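Mgp-operon protein 3 (Mycoplasma pneumoniae, PDB 6RJ1) probably acts as a membrane-bound surface adhesin, helping this human pathogen attach to sugars on host cells. Local coordinates at residues 117-120 with 126-129; 46-51 with 458-463; 14-19 with 23-28; 111-116 with 453-458. One frame throughout, in Å; residues are numbered along the deposited sequence.

Contact 1 of 4, residues 117-120 with 126-129; sequences IFKA and WVFE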
loop_
_atom_site.group_PDB
_atom_site.type_symbol
_atom_site.label_atom_id
_atom_site.label_comp_id
_atom_site.label_asym_id
_atom_site.label_seq_id
_atom_site.Cartn_x
_atom_site.Cartn_y
_atom_site.Cartn_z
ATOM N N ILE A 117 -3.353 25.330 -8.636
ATOM C CA ILE A 117 -3.269 25.480 -10.084
ATOM C C ILE A 117 -2.527 26.779 -10.392
ATOM O O ILE A 117 -2.865 27.844 -9.857
ATOM C CB ILE A 117 -4.677 25.439 -10.750
ATOM C CG1 ILE A 117 -5.526 24.219 -10.282
ATOM C CG2 ILE A 117 -4.603 25.526 -12.282
ATOM C CD1 ILE A 117 -4.983 22.768 -10.579
ATOM N N PHE A 118 -1.510 26.675 -11.259
ATOM C CA PHE A 118 -0.685 27.792 -11.695
ATOM C C PHE A 118 -0.722 27.894 -13.207
ATOM O O PHE A 118 -0.813 26.876 -13.894
ATOM C CB PHE A 118 0.767 27.602 -11.228
ATOM C CG PHE A 118 0.980 27.693 -9.737
ATOM C CD1 PHE A 118 0.869 26.563 -8.930
ATOM C CD2 PHE A 118 1.332 28.902 -9.140
ATOM C CE1 PHE A 118 1.081 26.647 -7.552
ATOM C CE2 PHE A 118 1.549 28.985 -7.759
ATOM C CZ PHE A 118 1.423 27.857 -6.975
ATOM N N LYS A 119 -0.654 29.120 -13.723
ATOM C CA LYS A 119 -0.626 29.391 -15.159
ATOM C C LYS A 119 0.747 29.929 -15.516
ATOM O O LYS A 119 1.338 30.656 -14.709
ATOM C CB LYS A 119 -1.749 30.354 -15.599
ATOM C CG LYS A 119 -1.671 31.810 -15.133
ATOM C CD LYS A 119 -2.687 32.671 -15.883
ATOM C CE LYS A 119 -2.931 33.996 -15.204
ATOM N NZ LYS A 119 -3.747 33.860 -13.955
ATOM N N ALA A 120 1.255 29.582 -16.702
ATOM C CA ALA A 120 2.563 30.052 -17.143
ATOM C C ALA A 120 2.552 31.553 -17.397
ATOM O O ALA A 120 1.527 32.107 -17.792
ATOM C CB ALA A 120 3.001 29.305 -18.385
ATOM N N TRP A 126 5.582 31.523 -12.993
ATOM C CA TRP A 126 4.241 30.985 -12.765
ATOM C C TRP A 126 3.394 31.928 -11.938
ATOM O O TRP A 126 3.865 32.478 -10.944
ATOM C CB TRP A 126 4.319 29.610 -12.095
ATOM C CG TRP A 126 5.024 28.588 -12.931
ATOM C CD1 TRP A 126 6.346 28.263 -12.888
ATOM C CD2 TRP A 126 4.447 27.790 -13.970
ATOM N NE1 TRP A 126 6.628 27.301 -13.826
ATOM C CE2 TRP A 126 5.478 26.985 -14.501
ATOM C CE3 TRP A 126 3.150 27.656 -14.491
ATOM C CZ2 TRP A 126 5.255 26.066 -15.533
ATOM C CZ3 TRP A 126 2.932 26.758 -15.524
ATOM C CH2 TRP A 126 3.972 25.965 -16.026
ATOM N N VAL A 127 2.134 32.099 -12.352
ATOM C CA VAL A 127 1.134 32.939 -11.691
ATOM C C VAL A 127 0.113 31.998 -11.052
ATOM O O VAL A 127 -0.279 31.019 -11.687
ATOM C CB VAL A 127 0.491 33.928 -12.712
ATOM C CG1 VAL A 127 -0.748 34.615 -12.147
ATOM C CG2 VAL A 127 1.503 34.968 -13.164
ATOM N N PHE A 128 -0.285 32.268 -9.793
ATOM C CA PHE A 128 -1.271 31.452 -9.084
ATOM C C PHE A 128 -2.671 31.690 -9.663
ATOM O O PHE A 128 -3.093 32.841 -9.788
ATOM C CB PHE A 128 -1.220 31.714 -7.558
ATOM C CG PHE A 128 -2.298 31.035 -6.739
ATOM C CD1 PHE A 128 -2.235 29.670 -6.466
ATOM C CD2 PHE A 128 -3.378 31.758 -6.243
ATOM C CE1 PHE A 128 -3.232 29.042 -5.726
ATOM C CE2 PHE A 128 -4.377 31.128 -5.496
ATOM C CZ PHE A 128 -4.294 29.776 -5.238
ATOM N N GLU A 129 -3.366 30.612 -10.052
ATOM C CA GLU A 129 -4.719 30.708 -10.602
ATOM C C GLU A 129 -5.750 30.476 -9.510
ATOM O O GLU A 129 -6.496 31.388 -9.178
ATOM C CB GLU A 129 -4.938 29.705 -11.748
ATOM C CG GLU A 129 -4.326 30.116 -13.065
ATOM C CD GLU A 129 -5.249 29.964 -14.260
ATOM O OE1 GLU A 129 -5.723 28.832 -14.522
ATOM O OE2 GLU A 129 -5.494 30.987 -14.938
#
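Phe118 and Phe128 meet across neighbouring antiparallel strands as a T-shaped pair. The edge of the Phe128 ring is directed at the face of Phe118, with the planes at 70° and the centroids 5.7 Å apart. Phe128 CG stands anti to its own N (chi1 174°), which lays the ring along its own strand, while Phe118, with CG beside its N, leans toward the neighbouring strand and offers its face. Phe128 CD1 sits over the rim of the Phe118 ring. On the same face Trp126 lays the six-membered part of its indole along the other strand, its CZ3 3.8 Å from Ala120 CB and its CE3 4.0 Å from Phe118 CB.

Lys119, Val127 and Glu129 occupy the opposite face. Lys119 runs beside Val127 and bends at its last torsion, which leaves Lys119 NZ 3.5 Å from Glu129 OE2 in a long salt bridge and 3.6 Å from Val127 CG1. The strands are joined by Lys119 N to Val127 O (2.8 Å), Val127 N to Lys119 O (2.9 Å) and Glu129 N to Ile117 O (2.8 Å).

Leu53 and Leu28 close over Phe118 and Trp126. The hairpin is thus two-sided: an aromatic face packs against the protein, while the exposed charged face carries an ion pair that solvent would probably weaken.

Contact 2 of 4, residues 46-51 with 458-463; sequences KRVGDT and LAYLNG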
loop_
_atom_site.group_PDB
_atom_site.type_symbol
_atom_site.label_atom_id
_atom_site.label_comp_id
_atom_site.label_asym_id
_atom_site.label_seq_id
_atom_site.Cartn_x
_atom_site.Cartn_y
_atom_site.Cartn_z
ATOM N N LYS A 46 2.894 18.364 -10.787
ATOM C CA LYS A 46 2.943 17.892 -12.164
ATOM C C LYS A 46 2.841 19.084 -13.119
ATOM O O LYS A 46 2.029 19.988 -12.899
ATOM C CB LYS A 46 1.813 16.874 -12.463
ATOM C CG LYS A 46 1.801 15.586 -11.623
ATOM C CD LYS A 46 2.867 14.552 -11.981
ATOM C CE LYS A 46 3.019 13.499 -10.902
ATOM N NZ LYS A 46 1.968 12.435 -10.954
ATOM N N ARG A 47 3.671 19.096 -14.168
ATOM C CA ARG A 47 3.615 20.121 -15.208
ATOM C C ARG A 47 2.583 19.579 -16.217
ATOM O O ARG A 47 2.692 18.422 -16.641
ATOM C CB ARG A 47 4.988 20.281 -15.874
ATOM C CG ARG A 47 5.578 21.675 -15.831
ATOM C CD ARG A 47 6.572 21.793 -16.984
ATOM N NE ARG A 47 6.567 23.072 -17.711
ATOM C CZ ARG A 47 5.517 23.613 -18.333
ATOM N NH1 ARG A 47 5.650 24.751 -19.001
ATOM N NH2 ARG A 47 4.322 23.037 -18.265
ATOM N N VAL A 48 1.543 20.365 -16.526
ATOM C CA VAL A 48 0.479 19.946 -17.442
ATOM C C VAL A 48 0.582 20.749 -18.738
ATOM O O VAL A 48 0.289 21.945 -18.764
ATOM C CB VAL A 48 -0.930 20.001 -16.790
ATOM C CG1 VAL A 48 -2.019 19.649 -17.797
ATOM C CG2 VAL A 48 -1.012 19.079 -15.579
ATOM N N GLY A 49 1.022 20.078 -19.794
ATOM C CA GLY A 49 1.231 20.710 -21.086
ATOM C C GLY A 49 2.360 21.710 -20.978
ATOM O O GLY A 49 3.387 21.413 -20.363
ATOM N N ASP A 50 2.137 22.921 -21.491
ATOM C CA ASP A 50 3.133 23.990 -21.478
ATOM C C ASP A 50 2.682 25.267 -20.723
ATOM O O ASP A 50 3.538 26.088 -20.382
ATOM C CB ASP A 50 3.602 24.318 -22.918
ATOM C CG ASP A 50 2.527 24.604 -23.974
ATOM O OD1 ASP A 50 1.340 24.254 -23.741
ATOM O OD2 ASP A 50 2.878 25.151 -25.045
ATOM N N THR A 51 1.374 25.429 -20.441
ATOM C CA THR A 51 0.863 26.621 -19.749
ATOM C C THR A 51 0.313 26.325 -18.326
ATOM O O THR A 51 -0.185 27.249 -17.673
ATOM C CB THR A 51 -0.160 27.372 -20.655
ATOM O OG1 THR A 51 -0.197 28.764 -20.317
ATOM C CG2 THR A 51 -1.578 26.745 -20.676
ATOM N N LEU A 458 -0.689 13.055 -6.766
ATOM C CA LEU A 458 -1.718 13.564 -7.674
ATOM C C LEU A 458 -1.486 13.223 -9.156
ATOM O O LEU A 458 -0.412 12.766 -9.552
ATOM C CB LEU A 458 -1.998 15.086 -7.499
ATOM C CG LEU A 458 -0.896 16.140 -7.751
ATOM C CD1 LEU A 458 -0.675 16.379 -9.205
ATOM C CD2 LEU A 458 -1.352 17.472 -7.268
ATOM N N ALA A 459 -2.535 13.467 -9.964
ATOM C CA ALA A 459 -2.601 13.278 -11.409
ATOM C C ALA A 459 -3.680 14.190 -11.968
ATOM O O ALA A 459 -4.731 14.367 -11.339
ATOM C CB ALA A 459 -2.930 11.830 -11.738
ATOM N N TYR A 460 -3.413 14.786 -13.143
ATOM C CA TYR A 460 -4.358 15.664 -13.827
ATOM C C TYR A 460 -4.795 15.000 -15.126
ATOM O O TYR A 460 -3.952 14.567 -15.912
ATOM C CB TYR A 460 -3.748 17.060 -14.077
ATOM C CG TYR A 460 -4.656 18.000 -14.842
ATOM C CD1 TYR A 460 -4.730 17.952 -16.231
ATOM C CD2 TYR A 460 -5.442 18.937 -14.178
ATOM C CE1 TYR A 460 -5.572 18.807 -16.942
ATOM C CE2 TYR A 460 -6.287 19.801 -14.879
ATOM C CZ TYR A 460 -6.342 19.734 -16.263
ATOM O OH TYR A 460 -7.159 20.578 -16.977
ATOM N N LEU A 461 -6.108 14.937 -15.352
ATOM C CA LEU A 461 -6.695 14.358 -16.557
ATOM C C LEU A 461 -7.932 15.130 -17.009
ATOM O O LEU A 461 -9.019 14.947 -16.451
ATOM C CB LEU A 461 -7.013 12.855 -16.368
ATOM C CG LEU A 461 -7.424 12.075 -17.637
ATOM C CD1 LEU A 461 -6.230 11.807 -18.533
ATOM C CD2 LEU A 461 -8.123 10.771 -17.284
ATOM N N ASN A 462 -7.756 15.994 -18.026
ATOM C CA ASN A 462 -8.814 16.782 -18.652
ATOM C C ASN A 462 -9.759 17.476 -17.648
ATOM O O ASN A 462 -10.938 17.115 -17.538
ATOM C CB ASN A 462 -9.597 15.912 -19.658
ATOM C CG ASN A 462 -8.815 15.579 -20.909
ATOM O OD1 ASN A 462 -7.939 14.701 -20.922
ATOM N ND2 ASN A 462 -9.117 16.285 -21.992
ATOM N N GLY A 463 -9.216 18.447 -16.911
ATOM C CA GLY A 463 -9.956 19.236 -15.926
ATOM C C GLY A 463 -10.268 18.533 -14.620
ATOM O O GLY A 463 -10.910 19.114 -13.740
#
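The Lys46 and Leu458 side chains overlap head to tail, running in opposite senses, which lets the lysine use both its aliphatic stem and its charged end. Lys46 CG lies 3.6 Å from Leu458 CD1. The chain is bent at chi2 (-75°) and again at chi4, and these two turns bring Lys46 NZ to the facing backbone, where it gives a 2.8 Å hydrogen bond to Leu458 O. The ammonium group approaches almost head-on, with a C=O...N angle of 162°. One residue thereby supplies a greasy contact to the leucine side chain and a polar one to its carbonyl.

Two residues further along each strand, Val48 meets Tyr460 at about a right angle. Both methyls take part: Val48 CG1 is 3.6 Å from Tyr460 CD1, and CG2 rests 3.7 Å from Tyr460 CB, so the isopropyl group straddles the root of the ring and one flank of it. Tyr460 CG is anti to the backbone N (chi1 177°), which carries the ring along the gap between the strands. At its far end the hydroxyl is hydrogen-bonded to Glu483 and to Lys52.

The segments run nearly parallel, yet Lys46 CA and Ala459 CA, the nearest pair, are 7.3 Å apart, too far for backbone pairing. Strands 40-48 and 457-461 are the two outermost strands of one eight-stranded mixed sheet, curled so that its edges meet without backbone-to-backbone pairing. Strand 52-59 lines the junction with Val54 and Leu56, strand 464-468 supplies Ile465 and Val467, and strand 538-546 and helix 701-712 cover Leu461 behind strand 457-461.

Contact 3 of 4, residues 14-19 with 23-28; sequences LTPYTP and PLNGGL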
loop_
_atom_site.group_PDB
_atom_site.type_symbol
_atom_site.label_atom_id
_atom_site.label_comp_id
_atom_site.label_asym_id
_atom_site.label_seq_id
_atom_site.Cartn_x
_atom_site.Cartn_y
_atom_site.Cartn_z
ATOM N N LEU A 14 10.041 25.356 -6.738
ATOM C CA LEU A 14 10.207 24.704 -8.030
ATOM C C LEU A 14 11.012 25.682 -8.880
ATOM O O LEU A 14 10.492 26.735 -9.264
ATOM C CB LEU A 14 8.848 24.356 -8.671
ATOM C CG LEU A 14 7.983 23.330 -7.914
ATOM C CD1 LEU A 14 6.643 23.164 -8.569
ATOM C CD2 LEU A 14 8.670 21.983 -7.799
ATOM N N THR A 15 12.311 25.380 -9.096
ATOM C CA THR A 15 13.219 26.277 -9.817
ATOM C C THR A 15 13.458 25.827 -11.284
ATOM O O THR A 15 13.719 24.649 -11.536
ATOM C CB THR A 15 14.529 26.480 -9.005
ATOM O OG1 THR A 15 14.257 27.082 -7.746
ATOM C CG2 THR A 15 15.566 27.327 -9.712
ATOM N N PRO A 16 13.389 26.768 -12.262
ATOM C CA PRO A 16 13.665 26.391 -13.659
ATOM C C PRO A 16 15.162 26.397 -13.967
ATOM O O PRO A 16 15.830 27.403 -13.762
ATOM C CB PRO A 16 12.900 27.439 -14.478
ATOM C CG PRO A 16 12.735 28.611 -13.559
ATOM C CD PRO A 16 13.087 28.211 -12.149
ATOM N N TYR A 17 15.687 25.266 -14.436
ATOM C CA TYR A 17 17.090 25.118 -14.796
ATOM C C TYR A 17 17.234 25.122 -16.311
ATOM O O TYR A 17 16.422 24.510 -17.011
ATOM C CB TYR A 17 17.683 23.837 -14.187
ATOM C CG TYR A 17 18.041 23.981 -12.726
ATOM C CD1 TYR A 17 17.087 23.793 -11.732
ATOM C CD2 TYR A 17 19.335 24.305 -12.335
ATOM C CE1 TYR A 17 17.416 23.904 -10.380
ATOM C CE2 TYR A 17 19.675 24.427 -10.988
ATOM C CZ TYR A 17 18.712 24.231 -10.013
ATOM O OH TYR A 17 19.039 24.359 -8.684
ATOM N N THR A 18 18.254 25.827 -16.815
ATOM C CA THR A 18 18.533 25.908 -18.246
ATOM C C THR A 18 19.418 24.724 -18.676
ATOM O O THR A 18 20.087 24.143 -17.816
ATOM C CB THR A 18 19.210 27.253 -18.577
ATOM O OG1 THR A 18 20.492 27.328 -17.943
ATOM C CG2 THR A 18 18.345 28.449 -18.231
ATOM N N PRO A 19 19.518 24.390 -19.990
ATOM C CA PRO A 19 20.440 23.316 -20.397
ATOM C C PRO A 19 21.930 23.707 -20.244
ATOM O O PRO A 19 22.807 22.957 -20.655
ATOM C CB PRO A 19 20.016 23.020 -21.838
ATOM C CG PRO A 19 19.486 24.298 -22.335
ATOM C CD PRO A 19 18.829 24.968 -21.165
ATOM N N PRO A 23 20.232 27.768 -12.728
ATOM C CA PRO A 23 18.838 28.212 -12.569
ATOM C C PRO A 23 18.574 29.543 -13.272
ATOM O O PRO A 23 19.412 30.449 -13.235
ATOM C CB PRO A 23 18.669 28.319 -11.055
ATOM C CG PRO A 23 20.031 28.523 -10.527
ATOM C CD PRO A 23 20.960 27.801 -11.441
ATOM N N LEU A 24 17.426 29.639 -13.952
ATOM C CA LEU A 24 17.015 30.822 -14.698
ATOM C C LEU A 24 16.573 31.939 -13.755
ATOM O O LEU A 24 16.889 33.101 -14.009
ATOM C CB LEU A 24 15.918 30.445 -15.711
ATOM C CG LEU A 24 15.553 31.449 -16.811
ATOM C CD1 LEU A 24 16.790 31.959 -17.578
ATOM C CD2 LEU A 24 14.557 30.833 -17.765
ATOM N N ASN A 25 15.872 31.582 -12.658
ATOM C CA ASN A 25 15.402 32.502 -11.615
ATOM C C ASN A 25 15.339 31.785 -10.263
ATOM O O ASN A 25 15.544 30.570 -10.210
ATOM C CB ASN A 25 14.057 33.171 -11.992
ATOM C CG ASN A 25 12.921 32.224 -12.299
ATOM O OD1 ASN A 25 12.517 31.393 -11.477
ATOM N ND2 ASN A 25 12.352 32.355 -13.485
ATOM N N GLY A 26 15.030 32.538 -9.199
ATOM C CA GLY A 26 14.929 32.051 -7.822
ATOM C C GLY A 26 13.921 30.943 -7.552
ATOM O O GLY A 26 13.871 30.413 -6.435
ATOM N N GLY A 27 13.114 30.611 -8.560
ATOM C CA GLY A 27 12.105 29.565 -8.471
ATOM C C GLY A 27 10.795 30.015 -7.868
ATOM O O GLY A 27 10.695 31.109 -7.301
ATOM N N LEU A 28 9.783 29.157 -7.961
ATOM C CA LEU A 28 8.453 29.450 -7.450
ATOM C C LEU A 28 8.227 28.814 -6.071
ATOM O O LEU A 28 8.252 27.589 -5.964
ATOM C CB LEU A 28 7.411 28.967 -8.489
ATOM C CG LEU A 28 5.942 28.846 -8.059
ATOM C CD1 LEU A 28 5.196 30.145 -8.262
ATOM C CD2 LEU A 28 5.263 27.718 -8.799
#
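Leu14 and Leu28 pair through their backbones at one end of this hairpin, Leu14 N bonding to Leu28 O (3.0 Å) and Leu28 N to Leu14 O (2.8 Å). At the other end Leu24 N gives a straight hydrogen bond to Pro16 O. Between the two points the register shifts by two residues, and the 23-28 chain bulges outward. A side-chain bond shapes that bulge: the N-H of Gly27 meets an in-plane lone pair of Asn25 OD1, 3.1 Å from Gly27 N, forming an Asx turn. Thr18 OG1 is hydrogen-bonded to Thr22 O within the turn.

Apolar packing fills in around these bonds. Pro23 lies alongside Tyr17, with CB over the ring face, 4.2 Å from the centroid, in a CH-pi contact, while its CD reaches 3.6 Å from Tyr17 CE2. Thr15 turns its methyl CG2, not OG1, to 3.5 Å from Pro23 CB, and Thr18 CG2 touches Leu24 CD1 at 3.9 Å.

A mixed contact stands apart from these: the Asn25 side chain crosses Pro16 at about a right angle, with the amide oxygen beside the ring's CD. Strand 6-10 flanks the far side of strand 13-17.

Prolines lack an N-H, so Pro16 and Pro23 cannot donate to the facing chain, which, with the register shift, helps explain why only three backbone bonds join the segments; the Asx turn and proline-aromatic packing add to them.

Contact 4 of 4, residues 111-116 with 453-458; sequences FASYVL and TSTAQL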
loop_
_atom_site.group_PDB
_atom_site.type_symbol
_atom_site.label_atom_id
_atom_site.label_comp_id
_atom_site.label_asym_id
_atom_site.label_seq_id
_atom_site.Cartn_x
_atom_site.Cartn_y
_atom_site.Cartn_z
ATOM N N PHE A 111 -6.631 24.002 8.059
ATOM C CA PHE A 111 -5.339 23.567 7.506
ATOM C C PHE A 111 -5.479 22.335 6.594
ATOM O O PHE A 111 -4.596 21.477 6.558
ATOM C CB PHE A 111 -4.260 23.366 8.589
ATOM C CG PHE A 111 -4.022 24.549 9.497
ATOM C CD1 PHE A 111 -4.752 24.706 10.661
ATOM C CD2 PHE A 111 -3.027 25.482 9.210
ATOM C CE1 PHE A 111 -4.513 25.786 11.513
ATOM C CE2 PHE A 111 -2.784 26.555 10.071
ATOM C CZ PHE A 111 -3.524 26.697 11.217
ATOM N N ALA A 112 -6.596 22.269 5.839
ATOM C CA ALA A 112 -6.892 21.198 4.889
ATOM C C ALA A 112 -5.874 21.199 3.753
ATOM O O ALA A 112 -5.275 22.233 3.452
ATOM C CB ALA A 112 -8.287 21.388 4.317
ATOM N N SER A 113 -5.688 20.048 3.112
ATOM C CA SER A 113 -4.791 19.932 1.974
ATOM C C SER A 113 -5.389 20.603 0.735
ATOM O O SER A 113 -6.613 20.662 0.577
ATOM C CB SER A 113 -4.486 18.473 1.692
ATOM O OG SER A 113 -3.873 17.875 2.822
ATOM N N TYR A 114 -4.523 21.134 -0.128
ATOM C CA TYR A 114 -4.963 21.806 -1.345
ATOM C C TYR A 114 -4.246 21.317 -2.575
ATOM O O TYR A 114 -3.089 20.898 -2.511
ATOM C CB TYR A 114 -4.758 23.330 -1.244
ATOM C CG TYR A 114 -5.760 24.030 -0.363
ATOM C CD1 TYR A 114 -6.989 24.454 -0.868
ATOM C CD2 TYR A 114 -5.477 24.297 0.973
ATOM C CE1 TYR A 114 -7.918 25.103 -0.058
ATOM C CE2 TYR A 114 -6.399 24.940 1.795
ATOM C CZ TYR A 114 -7.620 25.343 1.277
ATOM O OH TYR A 114 -8.530 25.973 2.096
ATOM N N VAL A 115 -4.954 21.398 -3.704
ATOM C CA VAL A 115 -4.429 21.164 -5.038
ATOM C C VAL A 115 -4.350 22.587 -5.581
ATOM O O VAL A 115 -5.365 23.296 -5.586
ATOM C CB VAL A 115 -5.312 20.234 -5.912
ATOM C CG1 VAL A 115 -4.932 20.337 -7.385
ATOM C CG2 VAL A 115 -5.213 18.793 -5.439
ATOM N N LEU A 116 -3.138 23.033 -5.945
ATOM C CA LEU A 116 -2.910 24.388 -6.444
ATOM C C LEU A 116 -2.715 24.378 -7.945
ATOM O O LEU A 116 -1.992 23.525 -8.465
ATOM C CB LEU A 116 -1.696 25.044 -5.764
ATOM C CG LEU A 116 -1.503 24.797 -4.273
ATOM C CD1 LEU A 116 -0.160 25.256 -3.839
ATOM C CD2 LEU A 116 -2.561 25.483 -3.451
ATOM N N THR A 453 -1.763 11.621 5.541
ATOM C CA THR A 453 -1.078 10.666 4.660
ATOM C C THR A 453 -1.840 10.434 3.334
ATOM O O THR A 453 -1.201 10.145 2.331
ATOM C CB THR A 453 -0.741 9.345 5.385
ATOM O OG1 THR A 453 -1.920 8.778 5.955
ATOM C CG2 THR A 453 0.341 9.504 6.446
ATOM N N SER A 454 -3.186 10.553 3.322
ATOM C CA SER A 454 -3.993 10.335 2.109
ATOM C C SER A 454 -3.797 11.406 1.013
ATOM O O SER A 454 -4.109 11.155 -0.156
ATOM C CB SER A 454 -5.471 10.173 2.443
ATOM O OG SER A 454 -6.036 11.369 2.955
ATOM N N THR A 455 -3.288 12.588 1.391
ATOM C CA THR A 455 -3.047 13.687 0.456
ATOM C C THR A 455 -1.562 13.655 0.101
ATOM O O THR A 455 -0.795 14.533 0.517
ATOM C CB THR A 455 -3.558 15.006 1.057
ATOM O OG1 THR A 455 -2.797 15.335 2.221
ATOM C CG2 THR A 455 -5.035 14.955 1.413
ATOM N N ALA A 456 -1.158 12.602 -0.652
ATOM C CA ALA A 456 0.241 12.336 -0.980
ATOM C C ALA A 456 0.626 12.399 -2.471
ATOM O O ALA A 456 1.722 12.875 -2.785
ATOM C CB ALA A 456 0.647 10.981 -0.404
ATOM N N GLN A 457 -0.221 11.872 -3.375
ATOM C CA GLN A 457 0.115 11.813 -4.805
ATOM C C GLN A 457 -1.016 12.320 -5.687
ATOM O O GLN A 457 -2.172 11.998 -5.420
ATOM C CB GLN A 457 0.453 10.362 -5.211
ATOM C CG GLN A 457 1.501 9.667 -4.355
ATOM C CD GLN A 457 1.754 8.271 -4.842
ATOM O OE1 GLN A 457 2.426 8.068 -5.858
ATOM N NE2 GLN A 457 1.225 7.280 -4.125
ATOM N N LEU A 458 -0.689 13.055 -6.766
ATOM C CA LEU A 458 -1.718 13.564 -7.674
ATOM C C LEU A 458 -1.486 13.223 -9.156
ATOM O O LEU A 458 -0.412 12.766 -9.552
ATOM C CB LEU A 458 -1.998 15.086 -7.499
ATOM C CG LEU A 458 -0.896 16.140 -7.751
ATOM C CD1 LEU A 458 -0.675 16.379 -9.205
ATOM C CD2 LEU A 458 -1.352 17.472 -7.268
#
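Ser113 and Thr455 turn their hydroxyls to each other through different first torsions. Ser113 OG lies beside its own N and anti to the carbonyl carbon (chi1 -60°), whereas Thr455 OG1 sits between N and the carbonyl carbon (chi1 65°). The oxygens come within 2.8 Å and share a hydrogen bond in which either could be the donor. The threonine setting also places its methyl against the serine: Thr455 CG2 is 3.6 Å from Ser113 CB, so a small apolar contact flanks the polar one.

Both hydroxyls are buried, and each therefore gains a partner here that solvent would otherwise provide. Thr455 OG1 has a further hydrogen bond to a residue adjoining its own segment, and Ser113 N is tied to Tyr451 OH of helix 446-454, a second link to the same neighbourhood.

Further along, Val115 CG2 approaches Leu458 CD2 at 4.5 Å, a loose apolar touch. Val54, Leu56, Ile465 and Val467 pack around these two residues.

The touching parts, residues 113-115 and 455-458, head nearly the same way, 13° apart, yet their backbones do not pair: strand 114-121 faces the start of strand 457-461 across the inside of the curled eight-stranded sheet. Thr455 is in the short link between helix 446-454 and that strand, and a classic beta bulge lies at the strand's entry, Ala456 and Gln457 both facing Met468.

Contacts 1, 2 and 4 all belong to the eight-stranded mixed sheet. Contact 1 is a hairpin of adjacent strands joined by backbone bonds, contact 2 brings the outermost strands together through a lysine-to-carbonyl bond and apolar side chains, without backbone pairing, and contact 4 spans the interior from strand 114-121, which it shares with contact 1. Leu458 serves contacts 2 and 4. Contact 4 is fully buried, with paired hydroxyls; contacts 1 and 2 are partly buried and use lysines. Contact 3 lies at the surface on a separate three-stranded sheet, yet Leu28 packs on Phe118 and Trp126 of contact 1. Contact 1 also touches contact 2, where Ala120 N probably hydrogen-bonds Thr51 O.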